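Local coordinates for protein dITP/XTP pyrophosphatase (Coxiella burnetii, PDB 3TQU) that probably hydrolyses non-canonical purine nucleoside triphosphates such as XTP, dITP and ITP to their monophosphates and diphosphate, clearing them from the nucleotide pool, at residues Q103-A108 against D160-V165; S15-M20 against F31-E36. All coordinates share one frame; numbering follows the deposited sequence.

Contact 1: Q103-A108 against D160-V165; sequences QKVLEA and DPIFYV
A small, wholly aliphatic contact, I162 against V105 and L106, joins helix 98-112 to the 3-10 turn 160-162, just ahead of the short strand 163-165 of the central sheet. I162 is the one residue on its side that touches the helix segment 103-108, and its two branches divide the work. The longer branch ends in CD1, which lies 3.7 Å from CG1 of V105 and 4.1 Å from CB of the same residue. CG2 of I162, the shorter branch, meets CD2 of L106 at 4.2 Å, a looser touch. The first torsion of I162 turns the fork: with chi1 at 58°, CG1 sits between the backbone N and the carbonyl carbon, leaving CG2 anti to that carbon. L106 touches through CD2, at the end of a side chain whose first bond does not point at the turn. I102, one helical turn before L106, also touches I162 and P161, and I77 and Y159 pack on V105, so the three residues belong to a larger apolar cluster. At the start of the same turn, D160, a predicted substrate-binding residue, forms a salt bridge with K180. No hydrogen bond crosses between the segments; aliphatic packing alone joins them directly, consistent with an association that rests on shape and burial of apolar surface rather than on directional bonds.

Contact 2: S15-M20 against F31-E36; sequences SKLAEM and FIPQTE
L17 and M20, three residues apart on helix 14-23, pack on F31 and P33 of strand 29-33, the two elements that follow strand 5-9 in a beta-alpha-beta unit. The short segments run almost antiparallel, at 175°, with their axes 9.9 Å apart, a spacing bridged mainly by side chains and by no hydrogen bond.

M20, modelled as selenomethionine, shows how a flexible chain can follow an aromatic surface. Its CB leaves the helix toward the strand, and CG, anti to the backbone N (chi1 -178°), is carried over one face of the F31 ring. There CG makes a CH-pi contact, 3.7 Å from the ring centroid and displaced toward the rim, with CE2 of F31 among its nearest ring atoms at 3.6 Å. A bend at chi2 keeps SE over the ring as well: SE of M20 stands 4.2 Å from the F31 centroid, 26° off the normal, a Met-aromatic contact, with CZ of F31 at 3.8 Å from SE. The further bend at chi3 turns the terminal CE away from the ring.

L17 works at the other end of F31. Its CD1 rests 4.0 Å from CB of F31, whereas its CD2 reaches CG of P33 at 3.9 Å, the leucine fork thus spanning two strand residues. L9 of strand 5-9 also touches L17, and L190 and L193 of helix 185-199 touch M20. Polar neighbours on the helix face other ways: K16 pairs with D71 and E19 with R186. The contact is therefore probably dispersive, with a polarisable chalcogen over the ring face, selenium in this selenomethionine and sulfur in methionine.

Contact 1 and contact 2 lie on opposite sides of the chain's centre, their own centres 29 Å apart and their nearest atoms about 9 Å apart, so neither touches the other. What they share is the central sheet: contact 2 is at strand 29-33, one of its two edge strands within the chain, contact 1 near strand 163-165 toward the other end. Each includes a segment with predicted substrate-binding residues, S15 and K16 in contact 2 and D160 in contact 1, though these do not touch across it. The M20 side chain is about 5 Å from that of R186 and the I162 side chain about 12 Å from that of K180, both predicted to bind substrate.

Contact 1: Q103-A108 against D160-V165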
ATOM      1  N   GLN A 103      -2.902  -2.099  29.935  1.00 25.06           N
ATOM      2  CA  GLN A 103      -3.416  -1.185  30.947  1.00 27.75           C
ATOM      3  C   GLN A 103      -3.467   0.255  30.453  1.00 26.21           C
ATOM      4  O   GLN A 103      -4.396   0.993  30.777  1.00 27.32           O
ATOM      5  CB  GLN A 103      -2.600  -1.286  32.237  1.00 32.84           C
ATOM      6  CG  GLN A 103      -2.920  -2.526  33.050  1.00 36.82           C
ATOM      7  CD  GLN A 103      -4.390  -2.608  33.416  1.00 38.81           C
ATOM      8  OE1 GLN A 103      -4.987  -1.620  33.843  1.00 40.30           O
ATOM      9  NE2 GLN A 103      -4.985  -3.783  33.239  1.00 36.59           N
ATOM     10  N   LYS A 104      -2.470   0.656  29.671  1.00 22.28           N
ATOM     11  CA  LYS A 104      -2.449   2.012  29.136  1.00 24.54           C
ATOM     12  C   LYS A 104      -3.593   2.229  28.148  1.00 24.52           C
ATOM     13  O   LYS A 104      -4.220   3.289  28.133  1.00 26.83           O
ATOM     14  CB  LYS A 104      -1.100   2.328  28.489  1.00 28.83           C
ATOM     15  CG  LYS A 104      -0.963   3.781  28.053  1.00 37.30           C
ATOM     16  CD  LYS A 104       0.465   4.280  28.209  1.00 43.71           C
ATOM     17  CE  LYS A 104       0.574   5.761  27.872  1.00 49.07           C
ATOM     18  NZ  LYS A 104       0.217   6.048  26.454  1.00 48.42           N
ATOM     19  N   VAL A 105      -3.869   1.222  27.327  1.00 21.32           N
ATOM     20  CA  VAL A 105      -4.997   1.294  26.406  1.00 22.19           C
ATOM     21  C   VAL A 105      -6.315   1.402  27.164  1.00 24.24           C
ATOM     22  O   VAL A 105      -7.177   2.212  26.817  1.00 21.89           O
ATOM     23  CB  VAL A 105      -5.036   0.079  25.465  1.00 21.71           C
ATOM     24  CG1 VAL A 105      -6.425  -0.085  24.859  1.00 21.43           C
ATOM     25  CG2 VAL A 105      -3.983   0.227  24.378  1.00 19.29           C
ATOM     26  N   LEU A 106      -6.465   0.589  28.206  1.00 24.84           N
ATOM     27  CA  LEU A 106      -7.679   0.607  29.013  1.00 27.25           C
ATOM     28  C   LEU A 106      -7.867   1.958  29.703  1.00 29.65           C
ATOM     29  O   LEU A 106      -8.979   2.483  29.761  1.00 29.18           O
ATOM     30  CB  LEU A 106      -7.670  -0.527  30.043  1.00 27.44           C
ATOM     31  CG  LEU A 106      -7.793  -1.949  29.489  1.00 26.15           C
ATOM     32  CD1 LEU A 106      -7.614  -2.989  30.591  1.00 27.46           C
ATOM     33  CD2 LEU A 106      -9.127  -2.141  28.779  1.00 23.51           C
ATOM     34  N   GLU A 107      -6.776   2.519  30.218  1.00 29.82           N
ATOM     35  CA  GLU A 107      -6.822   3.833  30.856  1.00 30.78           C
ATOM     36  C   GLU A 107      -7.172   4.925  29.850  1.00 29.96           C
ATOM     37  O   GLU A 107      -7.966   5.822  30.143  1.00 29.43           O
ATOM     38  CB  GLU A 107      -5.483   4.163  31.524  1.00 34.27           C
ATOM     39  CG  GLU A 107      -5.148   3.300  32.727  1.00 38.29           C
ATOM     40  CD  GLU A 107      -3.803   3.648  33.337  1.00 45.88           C
ATOM     41  OE1 GLU A 107      -3.108   4.528  32.785  1.00 48.05           O
ATOM     42  OE2 GLU A 107      -3.443   3.042  34.368  1.00 48.19           O
ATOM     43  N   ALA A 108      -6.569   4.845  28.667  1.00 27.91           N
ATOM     44  CA  ALA A 108      -6.798   5.824  27.610  1.00 27.10           C
ATOM     45  C   ALA A 108      -8.265   5.873  27.196  1.00 27.13           C
ATOM     46  O   ALA A 108      -8.838   6.949  27.041  1.00 28.05           O
ATOM     47  CB  ALA A 108      -5.913   5.525  26.406  1.00 24.86           C
ATOM     48  N   ASP A 160      -4.022  -9.038  22.551  1.00 12.79           N
ATOM     49  CA  ASP A 160      -5.001 -10.108  22.349  1.00 14.69           C
ATOM     50  C   ASP A 160      -6.051 -10.238  23.462  1.00 15.45           C
ATOM     51  O   ASP A 160      -7.232 -10.435  23.172  1.00 14.48           O
ATOM     52  CB  ASP A 160      -4.307 -11.452  22.108  1.00 14.43           C
ATOM     53  CG  ASP A 160      -3.728 -11.565  20.712  1.00 16.70           C
ATOM     54  OD1 ASP A 160      -4.047 -10.703  19.865  1.00 14.24           O
ATOM     55  OD2 ASP A 160      -2.966 -12.524  20.456  1.00 16.84           O
ATOM     56  N   PRO A 161      -5.630 -10.133  24.736  1.00 15.77           N
ATOM     57  CA  PRO A 161      -6.581 -10.293  25.844  1.00 16.83           C
ATOM     58  C   PRO A 161      -7.703  -9.246  25.892  1.00 18.46           C
ATOM     59  O   PRO A 161      -8.736  -9.521  26.499  1.00 19.19           O
ATOM     60  CB  PRO A 161      -5.693 -10.173  27.090  1.00 17.37           C
ATOM     61  CG  PRO A 161      -4.338 -10.583  26.623  1.00 15.82           C
ATOM     62  CD  PRO A 161      -4.240 -10.056  25.219  1.00 17.11           C
ATOM     63  N   ILE A 162      -7.514  -8.080  25.279  1.00 15.45           N
ATOM     64  CA  ILE A 162      -8.569  -7.062  25.286  1.00 16.31           C
ATOM     65  C   ILE A 162      -9.208  -6.829  23.918  1.00 14.76           C
ATOM     66  O   ILE A 162     -10.007  -5.908  23.753  1.00 15.47           O
ATOM     67  CB  ILE A 162      -8.088  -5.703  25.854  1.00 19.27           C
ATOM     68  CG1 ILE A 162      -6.896  -5.170  25.055  1.00 19.15           C
ATOM     69  CG2 ILE A 162      -7.764  -5.824  27.339  1.00 21.29           C
ATOM     70  CD1 ILE A 162      -6.462  -3.771  25.471  1.00 21.06           C
ATOM     71  N   PHE A 163      -8.865  -7.659  22.940  1.00 12.35           N
ATOM     72  CA  PHE A 163      -9.465  -7.527  21.622  1.00 14.07           C
ATOM     73  C   PHE A 163     -10.654  -8.468  21.462  1.00 13.40           C
ATOM     74  O   PHE A 163     -10.496  -9.628  21.086  1.00 13.21           O
ATOM     75  CB  PHE A 163      -8.441  -7.768  20.517  1.00 13.65           C
ATOM     76  CG  PHE A 163      -8.947  -7.426  19.148  1.00 13.17           C
ATOM     77  CD1 PHE A 163      -8.968  -6.110  18.717  1.00 12.72           C
ATOM     78  CD2 PHE A 163      -9.415  -8.412  18.298  1.00 12.05           C
ATOM     79  CE1 PHE A 163      -9.442  -5.786  17.456  1.00 12.37           C
ATOM     80  CE2 PHE A 163      -9.884  -8.095  17.037  1.00 12.32           C
ATOM     81  CZ  PHE A 163      -9.896  -6.780  16.617  1.00 10.58           C
ATOM     82  N   TYR A 164     -11.842  -7.954  21.762  1.00 11.17           N
ATOM     83  CA  TYR A 164     -13.072  -8.730  21.667  1.00 12.43           C
ATOM     84  C   TYR A 164     -13.468  -8.944  20.211  1.00 13.89           C
ATOM     85  O   TYR A 164     -13.540  -7.993  19.430  1.00 15.40           O
ATOM     86  CB  TYR A 164     -14.198  -8.026  22.428  1.00 15.60           C
ATOM     87  CG  TYR A 164     -15.525  -8.759  22.403  1.00 19.38           C
ATOM     88  CD1 TYR A 164     -16.566  -8.324  21.592  1.00 21.16           C
ATOM     89  CD2 TYR A 164     -15.737  -9.881  23.194  1.00 23.46           C
ATOM     90  CE1 TYR A 164     -17.781  -8.986  21.570  1.00 19.15           C
ATOM     91  CE2 TYR A 164     -16.949 -10.551  23.177  1.00 23.91           C
ATOM     92  CZ  TYR A 164     -17.966 -10.098  22.361  1.00 22.89           C
ATOM     93  OH  TYR A 164     -19.175 -10.755  22.335  1.00 24.74           O
ATOM     94  N   VAL A 165     -13.721 -10.198  19.852  1.00 10.76           N
ATOM     95  CA  VAL A 165     -14.081 -10.548  18.484  1.00 10.72           C
ATOM     96  C   VAL A 165     -15.566 -10.875  18.408  1.00 14.75           C
ATOM     97  O   VAL A 165     -15.976 -11.986  18.740  1.00 15.06           O
ATOM     98  CB  VAL A 165     -13.265 -11.755  17.991  1.00 13.31           C
ATOM     99  CG1 VAL A 165     -13.559 -12.034  16.523  1.00 12.57           C
ATOM    100  CG2 VAL A 165     -11.780 -11.502  18.203  1.00 12.55           C
TER

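Contact 2: S15-M20 against F31-E36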
ATOM      1  N   SER A  15       7.817 -17.258  14.781  1.00 13.97           N
ATOM      2  CA  SER A  15       6.445 -17.657  14.491  1.00 17.98           C
ATOM      3  C   SER A  15       6.009 -17.126  13.124  1.00 17.25           C
ATOM      4  O   SER A  15       5.245 -17.776  12.412  1.00 17.40           O
ATOM      5  CB  SER A  15       5.488 -17.187  15.590  1.00 21.78           C
ATOM      6  OG  SER A  15       5.315 -15.784  15.560  1.00 28.72           O
ATOM      7  N   LYS A  16       6.506 -15.952  12.754  1.00 16.45           N
ATOM      8  CA  LYS A  16       6.191 -15.385  11.445  1.00 18.56           C
ATOM      9  C   LYS A  16       6.773 -16.226  10.308  1.00 19.93           C
ATOM     10  O   LYS A  16       6.122 -16.436   9.285  1.00 22.10           O
ATOM     11  CB  LYS A  16       6.674 -13.940  11.348  1.00 16.88           C
ATOM     12  CG  LYS A  16       5.939 -12.989  12.287  1.00 18.34           C
ATOM     13  CD  LYS A  16       6.220 -11.538  11.945  1.00 18.61           C
ATOM     14  CE  LYS A  16       5.404 -10.601  12.829  1.00 20.66           C
ATOM     15  NZ  LYS A  16       5.575  -9.174  12.448  1.00 21.60           N
ATOM     16  N   LEU A  17       8.000 -16.706  10.491  1.00 15.86           N
ATOM     17  CA  LEU A  17       8.630 -17.576   9.504  1.00 13.71           C
ATOM     18  C   LEU A  17       7.882 -18.900   9.386  1.00 17.44           C
ATOM     19  O   LEU A  17       7.621 -19.378   8.282  1.00 15.97           O
ATOM     20  CB  LEU A  17      10.091 -17.838   9.869  1.00 15.93           C
ATOM     21  CG  LEU A  17      10.830 -18.794   8.927  1.00 14.08           C
ATOM     22  CD1 LEU A  17      10.892 -18.217   7.517  1.00 13.67           C
ATOM     23  CD2 LEU A  17      12.221 -19.091   9.448  1.00 12.50           C
ATOM     24  N   ALA A  18       7.538 -19.485  10.528  1.00 16.81           N
ATOM     25  CA  ALA A  18       6.814 -20.751  10.550  1.00 20.33           C
ATOM     26  C   ALA A  18       5.438 -20.628   9.898  1.00 22.25           C
ATOM     27  O   ALA A  18       5.027 -21.497   9.129  1.00 22.51           O
ATOM     28  CB  ALA A  18       6.682 -21.260  11.979  1.00 20.01           C
ATOM     29  N   GLU A  19       4.724 -19.548  10.207  1.00 23.49           N
ATOM     30  CA  GLU A  19       3.406 -19.322   9.620  1.00 25.63           C
ATOM     31  C   GLU A  19       3.502 -19.242   8.096  1.00 26.47           C
ATOM     32  O   GLU A  19       2.631 -19.733   7.380  1.00 27.74           O
ATOM     33  CB  GLU A  19       2.770 -18.046  10.179  1.00 29.16           C
ATOM     34  CG  GLU A  19       2.304 -18.151  11.627  1.00 34.74           C
ATOM     35  CD  GLU A  19       1.755 -16.839  12.165  1.00 41.84           C
ATOM     36  OE1 GLU A  19       1.517 -15.916  11.357  1.00 44.36           O
ATOM     37  OE2 GLU A  19       1.567 -16.729  13.396  1.00 42.76           O
HETATM   38  N   MSE A  20       4.578 -18.626   7.618  1.00 25.58           N
HETATM   39  CA  MSE A  20       4.806 -18.413   6.193  1.00 25.76           C
HETATM   40  C   MSE A  20       5.131 -19.731   5.496  1.00 22.53           C
HETATM   41  O   MSE A  20       4.596 -20.034   4.429  1.00 22.44           O
HETATM   42  CB  MSE A  20       5.952 -17.412   6.003  1.00 27.14           C
HETATM   43  CG  MSE A  20       6.292 -17.044   4.562  1.00 29.70           C
HETATM   44 SE   MSE A  20       5.105 -15.666   3.875  1.00 43.70          SE
HETATM   45  CE  MSE A  20       4.926 -14.646   5.513  1.00 23.88           C
ATOM     46  N   PHE A  31      11.877 -19.061   2.008  1.00 13.29           N
ATOM     47  CA  PHE A  31      12.101 -17.824   2.743  1.00 13.24           C
ATOM     48  C   PHE A  31      13.335 -17.919   3.633  1.00 18.41           C
ATOM     49  O   PHE A  31      13.527 -18.900   4.352  1.00 22.15           O
ATOM     50  CB  PHE A  31      10.865 -17.448   3.555  1.00 14.66           C
ATOM     51  CG  PHE A  31       9.772 -16.840   2.726  1.00 14.81           C
ATOM     52  CD1 PHE A  31       9.690 -15.467   2.568  1.00 19.34           C
ATOM     53  CD2 PHE A  31       8.845 -17.642   2.083  1.00 19.52           C
ATOM     54  CE1 PHE A  31       8.687 -14.903   1.794  1.00 20.87           C
ATOM     55  CE2 PHE A  31       7.847 -17.082   1.309  1.00 22.68           C
ATOM     56  CZ  PHE A  31       7.770 -15.713   1.164  1.00 20.29           C
ATOM     57  N   ILE A  32      14.169 -16.888   3.572  1.00 16.82           N
ATOM     58  CA  ILE A  32      15.398 -16.844   4.347  1.00 11.81           C
ATOM     59  C   ILE A  32      15.404 -15.600   5.222  1.00 12.46           C
ATOM     60  O   ILE A  32      15.344 -14.480   4.714  1.00 14.70           O
ATOM     61  CB  ILE A  32      16.626 -16.805   3.426  1.00 14.35           C
ATOM     62  CG1 ILE A  32      16.566 -17.953   2.414  1.00 13.83           C
ATOM     63  CG2 ILE A  32      17.909 -16.848   4.248  1.00 15.82           C
ATOM     64  CD1 ILE A  32      17.678 -17.921   1.396  1.00 17.57           C
ATOM     65  N   PRO A  33      15.465 -15.788   6.546  1.00 10.60           N
ATOM     66  CA  PRO A  33      15.504 -14.643   7.460  1.00 14.95           C
ATOM     67  C   PRO A  33      16.703 -13.756   7.139  1.00 12.89           C
ATOM     68  O   PRO A  33      17.772 -14.271   6.802  1.00 12.96           O
ATOM     69  CB  PRO A  33      15.671 -15.300   8.838  1.00 15.92           C
ATOM     70  CG  PRO A  33      15.129 -16.685   8.667  1.00 18.49           C
ATOM     71  CD  PRO A  33      15.479 -17.076   7.260  1.00 17.78           C
ATOM     72  N   GLN A  34      16.528 -12.441   7.226  1.00 13.97           N
ATOM     73  CA  GLN A  34      17.606 -11.524   6.879  1.00 14.26           C
ATOM     74  C   GLN A  34      18.832 -11.760   7.751  1.00 14.38           C
ATOM     75  O   GLN A  34      19.952 -11.450   7.352  1.00 14.82           O
ATOM     76  CB  GLN A  34      17.149 -10.067   6.965  1.00 16.89           C
ATOM     77  CG  GLN A  34      16.827  -9.576   8.365  1.00 17.88           C
ATOM     78  CD  GLN A  34      16.377  -8.130   8.374  1.00 22.28           C
ATOM     79  OE1 GLN A  34      15.986  -7.585   7.340  1.00 19.92           O
ATOM     80  NE2 GLN A  34      16.431  -7.499   9.542  1.00 22.15           N
ATOM     81  N   THR A  35      18.620 -12.324   8.935  1.00 18.33           N
ATOM     82  CA  THR A  35      19.726 -12.628   9.838  1.00 15.18           C
ATOM     83  C   THR A  35      20.723 -13.613   9.234  1.00 15.85           C
ATOM     84  O   THR A  35      21.873 -13.680   9.665  1.00 13.63           O
ATOM     85  CB  THR A  35      19.220 -13.185  11.177  1.00 13.74           C
ATOM     86  OG1 THR A  35      18.290 -14.246  10.928  1.00 12.82           O
ATOM     87  CG2 THR A  35      18.535 -12.087  11.984  1.00 15.33           C
ATOM     88  N   GLU A  36      20.284 -14.377   8.239  1.00 16.87           N
ATOM     89  CA  GLU A  36      21.160 -15.349   7.588  1.00 16.03           C
ATOM     90  C   GLU A  36      22.122 -14.674   6.618  1.00 16.06           C
ATOM     91  O   GLU A  36      23.029 -15.310   6.078  1.00 14.00           O
ATOM     92  CB  GLU A  36      20.338 -16.421   6.876  1.00 15.39           C
ATOM     93  CG  GLU A  36      19.719 -17.430   7.827  1.00 13.80           C
ATOM     94  CD  GLU A  36      20.771 -18.213   8.592  1.00 15.84           C
ATOM     95  OE1 GLU A  36      21.516 -18.983   7.952  1.00 17.54           O
ATOM     96  OE2 GLU A  36      20.861 -18.051   9.827  1.00 17.18           O
TER